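Local coordinates for protein MJ1225 (Methanocaldococcus jannaschii, PDB 3KH5), which is of uncertain function but binds AMP and ADP through its CBS domains and is probably an archaeal homologue of the gamma subunit of AMP-activated protein kinase, at residues G268-T271 with E272-L276; E108-T112 with K113-G117; T132-D135 with V136-L140. One frame throughout, in Å; residues are numbered along the deposited sequence.

Contact 1: residues G268-T271 with E272-L276; sequences GIIT and EKDVL. With ADP (adenosine-5'-diphosphate), chain E.
D274, in the first turn of helix 272-275, reaches back over the end of strand 266-271 and ties T271 to the ribose of an ADP. Its CB rests against the backbone of T271, 3.2 Å from T271 O, and also meets I270 CG1 at 3.8 Å. From there CG stands anti to the carbonyl carbon (chi1 -65°), which swings the carboxylate toward the nucleotide. The two oxygens divide the ribose diol between them: D274 OD1 accepts from O3' of ADP at 2.6 Å, and D274 OD2 accepts from O2' of ADP at 2.5 Å. D274 OD2 also takes the N-H of T271 at 2.9 Å, received on the anti side and 25° out of the carboxylate plane, while K277 forms a salt bridge with OD1. An alanine at D274 would take away both ribose acceptors and is likely to leave T271 N without its mate and K277 without its counter-charge.

T271, the N-cap residue, meets the neighbouring alpha-phosphate. With chi1 at 71°, T271 OG1 sits between the backbone N and the carbonyl carbon and donates to O1A of ADP at 3.0 Å. T271 O starts the helix by accepting from V275 N at 3.0 Å. Upstream, I269 CG2 packs 3.8 Å from adenine C4, giving the base an apolar neighbour. A threonine ending the strand and an aspartate three residues on are one part of the nucleotide site typical of CBS domains, which T155 and R181, among others, complete.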
loop_
_atom_site.group_PDB
_atom_site.type_symbol
_atom_site.label_atom_id
_atom_site.label_comp_id
_atom_site.label_asym_id
_atom_site.label_seq_id
_atom_site.Cartn_x
_atom_site.Cartn_y
_atom_site.Cartn_z
ATOM N N GLY A 268 -18.101 -6.402 -5.496
ATOM C CA GLY A 268 -17.371 -6.077 -4.281
ATOM C C GLY A 268 -15.875 -6.149 -4.484
ATOM O O GLY A 268 -15.387 -6.159 -5.618
ATOM N N ILE A 269 -15.147 -6.175 -3.377
ATOM C CA ILE A 269 -13.699 -6.302 -3.388
ATOM C C ILE A 269 -13.377 -7.041 -2.101
ATOM O O ILE A 269 -14.110 -6.925 -1.113
ATOM C CB ILE A 269 -12.998 -4.904 -3.478
ATOM C CG1 ILE A 269 -11.478 -5.042 -3.670
ATOM C CG2 ILE A 269 -13.357 -4.013 -2.274
ATOM C CD1 ILE A 269 -10.769 -3.740 -4.056
ATOM N N ILE A 270 -12.318 -7.839 -2.118
ATOM C CA ILE A 270 -11.869 -8.526 -0.914
ATOM C C ILE A 270 -10.364 -8.343 -0.782
ATOM O O ILE A 270 -9.631 -8.436 -1.768
ATOM C CB ILE A 270 -12.291 -10.021 -0.914
ATOM C CG1 ILE A 270 -11.821 -10.728 0.368
ATOM C CG2 ILE A 270 -11.811 -10.733 -2.193
ATOM C CD1 ILE A 270 -12.612 -11.980 0.717
ATOM N N THR A 271 -9.908 -8.056 0.431
ATOM C CA THR A 271 -8.499 -7.796 0.644
ATOM C C THR A 271 -7.976 -8.666 1.767
ATOM O O THR A 271 -8.743 -9.359 2.448
ATOM C CB THR A 271 -8.225 -6.310 0.992
ATOM O OG1 THR A 271 -8.701 -6.027 2.315
ATOM C CG2 THR A 271 -8.881 -5.361 -0.015
ATOM N N GLU A 272 -6.666 -8.607 1.969
ATOM C CA GLU A 272 -6.011 -9.321 3.052
ATOM C C GLU A 272 -6.590 -8.993 4.422
ATOM O O GLU A 272 -6.669 -9.875 5.276
ATOM C CB GLU A 272 -4.514 -9.036 3.044
ATOM C CG GLU A 272 -3.790 -9.698 1.891
ATOM C CD GLU A 272 -2.326 -9.321 1.819
ATOM O OE1 GLU A 272 -1.995 -8.124 1.962
ATOM O OE2 GLU A 272 -1.502 -10.230 1.600
ATOM N N LYS A 273 -6.988 -7.737 4.640
ATOM C CA LYS A 273 -7.602 -7.369 5.918
ATOM C C LYS A 273 -8.919 -8.112 6.112
ATOM O O LYS A 273 -9.216 -8.572 7.217
ATOM C CB LYS A 273 -7.818 -5.858 6.054
ATOM C CG LYS A 273 -8.065 -5.415 7.507
ATOM C CD LYS A 273 -8.379 -3.926 7.636
ATOM C CE LYS A 273 -7.250 -3.044 7.105
ATOM N NZ LYS A 273 -5.946 -3.300 7.780
ATOM N N ASP A 274 -9.695 -8.234 5.035
ATOM C CA ASP A 274 -10.956 -8.979 5.054
ATOM C C ASP A 274 -10.760 -10.457 5.349
ATOM O O ASP A 274 -11.556 -11.055 6.075
ATOM C CB ASP A 274 -11.670 -8.868 3.712
ATOM C CG ASP A 274 -12.105 -7.462 3.400
ATOM O OD1 ASP A 274 -12.569 -6.761 4.324
ATOM O OD2 ASP A 274 -11.991 -7.067 2.223
ATOM N N VAL A 275 -9.728 -11.047 4.746
ATOM C CA VAL A 275 -9.366 -12.442 5.002
ATOM C C VAL A 275 -9.114 -12.642 6.490
ATOM O O VAL A 275 -9.586 -13.617 7.076
ATOM C CB VAL A 275 -8.120 -12.888 4.180
ATOM C CG1 VAL A 275 -7.623 -14.263 4.627
ATOM C CG2 VAL A 275 -8.438 -12.905 2.696
ATOM N N LEU A 276 -8.391 -11.707 7.099
ATOM C CA LEU A 276 -8.068 -11.808 8.514
ATOM C C LEU A 276 -9.285 -11.713 9.440
ATOM O O LEU A 276 -9.186 -12.056 10.619
ATOM C CB LEU A 276 -6.989 -10.794 8.914
ATOM C CG LEU A 276 -5.526 -11.056 8.527
ATOM C CD1 LEU A 276 -4.670 -9.886 8.986
ATOM C CD2 LEU A 276 -5.004 -12.359 9.125
HETATM P PB ADP E . -6.131 -1.667 0.358
HETATM O O1B ADP E . -5.111 -2.734 0.190
HETATM O O2B ADP E . -6.812 -1.222 -1.076
HETATM O O3B ADP E . -5.549 -0.299 0.997
HETATM P PA ADP E . -7.319 -2.432 2.867
HETATM O O1A ADP E . -6.890 -3.783 3.301
HETATM O O2A ADP E . -6.487 -1.225 3.539
HETATM O O3A ADP E . -7.329 -2.212 1.264
HETATM O "O5'" ADP E . -8.878 -2.222 3.108
HETATM C "C5'" ADP E . -9.488 -2.096 4.406
HETATM C "C4'" ADP E . -11.008 -2.328 4.190
HETATM O "O4'" ADP E . -11.448 -1.428 3.120
HETATM C "C3'" ADP E . -11.327 -3.761 3.726
HETATM O "O3'" ADP E . -12.586 -4.170 4.272
HETATM C "C2'" ADP E . -11.420 -3.639 2.202
HETATM O "O2'" ADP E . -12.321 -4.613 1.647
HETATM C "C1'" ADP E . -11.961 -2.214 2.006
HETATM N N9 ADP E . -11.518 -1.655 0.680
HETATM C C8 ADP E . -10.304 -1.751 0.124
HETATM N N7 ADP E . -10.300 -1.140 -1.063
HETATM C C5 ADP E . -11.514 -0.652 -1.274
HETATM C C6 ADP E . -12.095 0.068 -2.315
HETATM N N6 ADP E . -11.388 0.404 -3.394
HETATM N N1 ADP E . -13.386 0.421 -2.207
HETATM C C2 ADP E . -14.099 0.088 -1.135
HETATM N N3 ADP E . -13.570 -0.596 -0.127
HETATM C C4 ADP E . -12.286 -0.979 -0.168
#

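Contact 2: residues E108-T112 with K113-G117. With ADP (adenosine-5'-diphosphate), chain D.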
loop_
_atom_site.group_PDB
_atom_site.type_symbol
_atom_site.label_atom_id
_atom_site.label_comp_id
_atom_site.label_asym_id
_atom_site.label_seq_id
_atom_site.Cartn_x
_atom_site.Cartn_y
_atom_site.Cartn_z
ATOM N N GLU A 108 -5.738 -7.953 15.861
ATOM C CA GLU A 108 -6.611 -6.882 16.338
ATOM C C GLU A 108 -6.106 -5.505 15.897
ATOM O O GLU A 108 -6.903 -4.616 15.590
ATOM C CB GLU A 108 -6.764 -6.934 17.859
ATOM C CG GLU A 108 -7.879 -6.041 18.395
ATOM C CD GLU A 108 -7.991 -6.070 19.908
ATOM O OE1 GLU A 108 -9.132 -6.104 20.415
ATOM O OE2 GLU A 108 -6.945 -6.061 20.594
ATOM N N THR A 109 -4.784 -5.342 15.871
ATOM C CA THR A 109 -4.157 -4.099 15.433
ATOM C C THR A 109 -4.470 -3.837 13.961
ATOM O O THR A 109 -4.914 -2.746 13.605
ATOM C CB THR A 109 -2.628 -4.128 15.669
ATOM O OG1 THR A 109 -2.366 -4.198 17.075
ATOM C CG2 THR A 109 -1.953 -2.883 15.105
ATOM N N PHE A 110 -4.256 -4.847 13.118
ATOM C CA PHE A 110 -4.518 -4.723 11.685
ATOM C C PHE A 110 -5.989 -4.433 11.404
ATOM O O PHE A 110 -6.321 -3.624 10.535
ATOM C CB PHE A 110 -4.108 -5.998 10.938
ATOM C CG PHE A 110 -2.628 -6.274 10.946
ATOM C CD1 PHE A 110 -1.702 -5.234 10.991
ATOM C CD2 PHE A 110 -2.159 -7.583 10.876
ATOM C CE1 PHE A 110 -0.338 -5.498 10.990
ATOM C CE2 PHE A 110 -0.796 -7.857 10.866
ATOM C CZ PHE A 110 0.116 -6.813 10.925
ATOM N N LEU A 111 -6.863 -5.103 12.155
ATOM C CA LEU A 111 -8.307 -5.013 11.955
ATOM C C LEU A 111 -8.952 -3.722 12.473
ATOM O O LEU A 111 -9.944 -3.260 11.904
ATOM C CB LEU A 111 -9.002 -6.223 12.591
ATOM C CG LEU A 111 -9.313 -7.490 11.785
ATOM C CD1 LEU A 111 -8.192 -7.894 10.830
ATOM C CD2 LEU A 111 -9.648 -8.629 12.739
ATOM N N THR A 112 -8.414 -3.144 13.544
ATOM C CA THR A 112 -9.077 -1.990 14.170
ATOM C C THR A 112 -8.341 -0.671 13.982
ATOM O O THR A 112 -8.928 0.403 14.144
ATOM C CB THR A 112 -9.327 -2.199 15.679
ATOM O OG1 THR A 112 -8.077 -2.285 16.369
ATOM C CG2 THR A 112 -10.135 -3.460 15.930
ATOM N N LYS A 113 -7.056 -0.753 13.648
ATOM C CA LYS A 113 -6.242 0.448 13.475
ATOM C C LYS A 113 -5.895 0.767 12.016
ATOM O O LYS A 113 -5.026 1.599 11.765
ATOM C CB LYS A 113 -4.959 0.379 14.323
ATOM C CG LYS A 113 -5.160 0.043 15.807
ATOM C CD LYS A 113 -5.990 1.085 16.552
ATOM C CE LYS A 113 -6.389 0.556 17.921
ATOM N NZ LYS A 113 -7.236 1.512 18.689
ATOM N N ASN A 114 -6.557 0.110 11.063
ATOM C CA ASN A 114 -6.397 0.424 9.635
ATOM C C ASN A 114 -4.934 0.542 9.175
ATOM O O ASN A 114 -4.541 1.503 8.497
ATOM C CB ASN A 114 -7.186 1.694 9.287
ATOM C CG ASN A 114 -7.530 1.787 7.815
ATOM O OD1 ASN A 114 -7.764 0.775 7.151
ATOM N ND2 ASN A 114 -7.574 3.011 7.294
ATOM N N VAL A 115 -4.131 -0.432 9.584
ATOM C CA VAL A 115 -2.751 -0.563 9.134
ATOM C C VAL A 115 -2.589 -1.986 8.607
ATOM O O VAL A 115 -3.292 -2.904 9.049
ATOM C CB VAL A 115 -1.733 -0.263 10.261
ATOM C CG1 VAL A 115 -1.555 1.238 10.441
ATOM C CG2 VAL A 115 -2.139 -0.937 11.573
ATOM N N GLY A 116 -1.696 -2.167 7.641
ATOM C CA GLY A 116 -1.446 -3.480 7.057
ATOM C C GLY A 116 -0.103 -4.062 7.451
ATOM O O GLY A 116 0.202 -5.203 7.113
ATOM N N GLY A 117 0.701 -3.275 8.162
ATOM C CA GLY A 117 2.050 -3.687 8.559
ATOM C C GLY A 117 2.491 -2.850 9.740
ATOM O O GLY A 117 2.150 -1.668 9.827
HETATM P PB ADP D . -1.486 0.127 5.000
HETATM O O1B ADP D . -2.975 0.074 5.027
HETATM O O2B ADP D . -0.877 -0.836 3.836
HETATM O O3B ADP D . -0.781 -0.354 6.375
HETATM P PA ADP D . -0.832 2.024 3.270
HETATM O O1A ADP D . -1.928 2.718 2.558
HETATM O O2A ADP D . 0.675 2.296 2.709
HETATM O O3A ADP D . -0.907 1.584 4.790
HETATM O "O5'" ADP D . -0.554 3.471 4.013
HETATM C "C5'" ADP D . -1.592 4.408 4.438
HETATM C "C4'" ADP D . -1.066 5.432 5.492
HETATM O "O4'" ADP D . -0.885 4.716 6.756
HETATM C "C3'" ADP D . 0.287 6.094 5.155
HETATM O "O3'" ADP D . 0.236 7.474 5.543
HETATM C "C2'" ADP D . 1.283 5.313 6.017
HETATM O "O2'" ADP D . 2.431 6.101 6.374
HETATM C "C1'" ADP D . 0.444 5.004 7.252
HETATM N N9 ADP D . 0.964 3.804 7.971
HETATM C C8 ADP D . 1.268 2.595 7.483
HETATM N N7 ADP D . 1.698 1.811 8.480
HETATM C C5 ADP D . 1.665 2.527 9.599
HETATM C C6 ADP D . 1.982 2.274 10.928
HETATM N N6 ADP D . 2.436 1.083 11.307
HETATM N N1 ADP D . 1.821 3.261 11.827
HETATM C C2 ADP D . 1.370 4.458 11.473
HETATM N N3 ADP D . 1.059 4.730 10.215
HETATM C C4 ADP D . 1.198 3.787 9.271
HETATM O O HOH W 1 -9.391 -0.824 10.727
#
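F110 and V115 meet where helix 103-112 of a CBS domain gives way to the loop that enters strand 117-121 and lines an ADP site. The ring of F110 has G116 O over one face, and F110 CE1 comes within 3.7 Å of G117 N. On the backbone, F110 CA makes a CA-H...O contact with V115 O at 3.4 Å. V115 looks two ways: V115 CG1, anti to the carbonyl carbon (chi1 -80°), lies against the adenine, 3.6 Å from C5 of ADP, whereas V115 CG2 faces T109 CG2 at 4.0 Å. G117 O accepts from N6 of ADP at 3.1 Å, and G116 N points at the beta-phosphate oxygen O3B in a bond modelled doubtfully short.

Further out, G116 pairs by backbone with E133, and F110 packs on E133 and V136 of helix 133-140. The end of helix 103-112 also sets the loop. K113 N closes the last turn on T109 O; K113 then leaves the helix and N114, with positive phi and psi, helps turn the chain so that V115 lies beside F110. A water accepting weakly from N114 N donates to L111 O. One residue before T109, E108 O is gripped twice from opposite faces of its plane, by T112 N and, at 2.7 Å, by T112 OG1.

Contact 3: residues T132-D135 with V136-L140. With ADP (adenosine-5'-diphosphate), chain B.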
loop_
_atom_site.group_PDB
_atom_site.type_symbol
_atom_site.label_atom_id
_atom_site.label_comp_id
_atom_site.label_asym_id
_atom_site.label_seq_id
_atom_site.Cartn_x
_atom_site.Cartn_y
_atom_site.Cartn_z
ATOM N N THR A 132 3.416 -8.031 8.722
ATOM C CA THR A 132 2.363 -7.502 7.863
ATOM C C THR A 132 1.222 -8.503 7.851
ATOM O O THR A 132 1.370 -9.623 8.350
ATOM C CB THR A 132 2.852 -7.298 6.415
ATOM O OG1 THR A 132 3.083 -8.574 5.804
ATOM C CG2 THR A 132 4.137 -6.473 6.373
ATOM N N GLU A 133 0.088 -8.102 7.278
ATOM C CA GLU A 133 -1.081 -8.976 7.154
ATOM C C GLU A 133 -0.789 -10.256 6.355
ATOM O O GLU A 133 -1.253 -11.339 6.727
ATOM C CB GLU A 133 -2.253 -8.214 6.537
ATOM C CG GLU A 133 -2.809 -7.106 7.422
ATOM C CD GLU A 133 -3.810 -6.229 6.697
ATOM O OE1 GLU A 133 -4.872 -5.931 7.284
ATOM O OE2 GLU A 133 -3.538 -5.841 5.540
ATOM N N ARG A 134 -0.014 -10.122 5.276
ATOM C CA ARG A 134 0.408 -11.258 4.444
ATOM C C ARG A 134 1.193 -12.291 5.259
ATOM O O ARG A 134 0.967 -13.493 5.115
ATOM C CB ARG A 134 1.243 -10.776 3.243
ATOM C CG ARG A 134 1.456 -11.825 2.133
ATOM C CD ARG A 134 1.729 -11.206 0.746
ATOM N NE ARG A 134 0.820 -10.098 0.444
ATOM C CZ ARG A 134 1.187 -8.902 -0.016
ATOM N NH1 ARG A 134 2.468 -8.642 -0.285
ATOM N NH2 ARG A 134 0.264 -7.968 -0.234
ATOM N N ASP A 135 2.110 -11.812 6.102
ATOM C CA ASP A 135 2.923 -12.678 6.967
ATOM C C ASP A 135 2.028 -13.567 7.827
ATOM O O ASP A 135 2.305 -14.756 8.011
ATOM C CB ASP A 135 3.807 -11.847 7.905
ATOM C CG ASP A 135 4.958 -11.150 7.196
ATOM O OD1 ASP A 135 5.391 -11.605 6.114
ATOM O OD2 ASP A 135 5.449 -10.140 7.749
ATOM N N VAL A 136 0.963 -12.968 8.357
ATOM C CA VAL A 136 0.011 -13.661 9.228
ATOM C C VAL A 136 -0.867 -14.644 8.450
ATOM O O VAL A 136 -1.047 -15.788 8.876
ATOM C CB VAL A 136 -0.870 -12.663 10.030
ATOM C CG1 VAL A 136 -1.880 -13.399 10.902
ATOM C CG2 VAL A 136 -0.002 -11.758 10.896
ATOM N N ILE A 137 -1.409 -14.201 7.320
ATOM C CA ILE A 137 -2.229 -15.073 6.485
ATOM C C ILE A 137 -1.415 -16.285 6.025
ATOM O O ILE A 137 -1.919 -17.415 6.021
ATOM C CB ILE A 137 -2.802 -14.320 5.264
ATOM C CG1 ILE A 137 -3.805 -13.251 5.720
ATOM C CG2 ILE A 137 -3.478 -15.299 4.294
ATOM C CD1 ILE A 137 -4.278 -12.324 4.616
ATOM N N ARG A 138 -0.160 -16.038 5.643
ATOM C CA ARG A 138 0.769 -17.093 5.237
ATOM C C ARG A 138 0.977 -18.093 6.371
ATOM O O ARG A 138 0.990 -19.303 6.139
ATOM C CB ARG A 138 2.111 -16.497 4.785
ATOM C CG ARG A 138 3.067 -17.494 4.126
ATOM C CD ARG A 138 4.333 -16.822 3.593
ATOM N NE ARG A 138 4.102 -16.106 2.337
ATOM C CZ ARG A 138 4.135 -14.783 2.196
ATOM N NH1 ARG A 138 4.401 -13.999 3.235
ATOM N NH2 ARG A 138 3.908 -14.238 1.007
ATOM N N ALA A 139 1.127 -17.583 7.592
ATOM C CA ALA A 139 1.330 -18.438 8.757
ATOM C C ALA A 139 0.088 -19.251 9.120
ATOM O O ALA A 139 0.210 -20.368 9.624
ATOM C CB ALA A 139 1.794 -17.609 9.952
ATOM N N LEU A 140 -1.097 -18.703 8.854
ATOM C CA LEU A 140 -2.352 -19.321 9.305
ATOM C C LEU A 140 -3.194 -19.945 8.191
ATOM O O LEU A 140 -4.313 -20.406 8.439
ATOM C CB LEU A 140 -3.198 -18.299 10.075
ATOM C CG LEU A 140 -2.580 -17.625 11.304
ATOM C CD1 LEU A 140 -3.532 -16.578 11.862
ATOM C CD2 LEU A 140 -2.212 -18.640 12.386
HETATM P PB ADP B . 3.805 -3.619 2.030
HETATM O O1B ADP B . 5.107 -3.666 1.325
HETATM O O2B ADP B . 2.564 -3.511 0.989
HETATM O O3B ADP B . 3.644 -2.328 2.962
HETATM P PA ADP B . 2.990 -6.258 2.245
HETATM O O1A ADP B . 3.150 -6.378 0.760
HETATM O O2A ADP B . 3.031 -7.606 3.182
HETATM O O3A ADP B . 3.538 -4.897 2.971
HETATM O "O5'" ADP B . 4.616 -6.527 2.342
HETATM C "C5'" ADP B . 5.440 -7.191 1.331
HETATM C "C4'" ADP B . 6.278 -8.369 1.917
HETATM O "O4'" ADP B . 7.671 -8.027 2.209
HETATM C "C3'" ADP B . 5.635 -8.817 3.232
HETATM O "O3'" ADP B . 5.501 -10.253 3.258
HETATM C "C2'" ADP B . 6.566 -8.332 4.340
HETATM O "O2'" ADP B . 6.840 -9.452 5.185
HETATM C "C1'" ADP B . 7.864 -7.869 3.652
HETATM N N9 ADP B . 8.301 -6.436 3.902
HETATM C C8 ADP B . 7.536 -5.342 3.820
HETATM N N7 ADP B . 8.268 -4.259 4.093
HETATM C C5 ADP B . 9.512 -4.656 4.345
HETATM C C6 ADP B . 10.695 -3.995 4.682
HETATM N N6 ADP B . 10.719 -2.670 4.813
HETATM N N1 ADP B . 11.815 -4.718 4.875
HETATM C C2 ADP B . 11.803 -6.040 4.751
HETATM N N3 ADP B . 10.692 -6.696 4.430
HETATM C C4 ADP B . 9.535 -6.039 4.225
#
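T132 OG1 donates to the alpha-phosphate oxygen O2A of ADP at 2.8 Å and accepts weakly from D135 N. T132 N donates in return to D135 OD2 at 3.1 Å, from above the carboxylate plane, which completes a capping box at the start of helix 133-140. The other oxygen turns to the ribose: D135 OD1 accepts from O3' of ADP at 3.2 Å and lies 2.8 Å from O2' of ADP. The same two residues therefore start the helix and hold the phosphate and ribose, as expected of a CBS nucleotide site.

One helical turn on, R138 NH1 makes a long salt bridge to D135 OD1 at 3.9 Å, the oxygen lying at the edge of the guanidinium, in its plane. CG of R138 leaves anti to the backbone N (chi1 -170°), and the bend at chi3 folds the guanidinium back toward D135. There R138 NH2 also lies 3.6 Å from R134 CG, and it hydrogen-bonds to V250 O.

R134 lays one face of its guanidinium over the alpha-phosphate, and the bond from its NH1 to O1A is strongly bent (115°) and weak. A salt bridge from NE to E272 probably steadies this pose. The R134 and R138 guanidinium planes are turned 85° apart and do not stack.

Backbone bonds carry the turns, the first, V136 N to T132 O, being weak and the shortest R138 N to R134 O at 2.8 Å. On the buried side V136 packs on I107 and F110 of helix 103-112, and I137 on A246 and V250 of helix 242-252, so that helix 133-140, continuing from strand 127-132, lies against both.

Overall arrangement
Contacts 1 and 3 are buried and repeat one design: a threonine at the end of a strand sits at the N-cap of a short helix, and an aspartate three residues later takes the ribose of an ADP. Contact 2 is partly exposed and differs in chemistry, holding its nucleotide with glycine backbone atoms and a valine after a helix. The three nevertheless adjoin one another. Contacts 2 and 3 share one CBS domain and join through G116 O and E133 N. Contact 1, in another CBS domain, reaches both: K273 NZ meets F110 O and E133 OE1, and E272 pairs with R134. Charged side chains thus join residues of neighbouring nucleotide sites, which may link them.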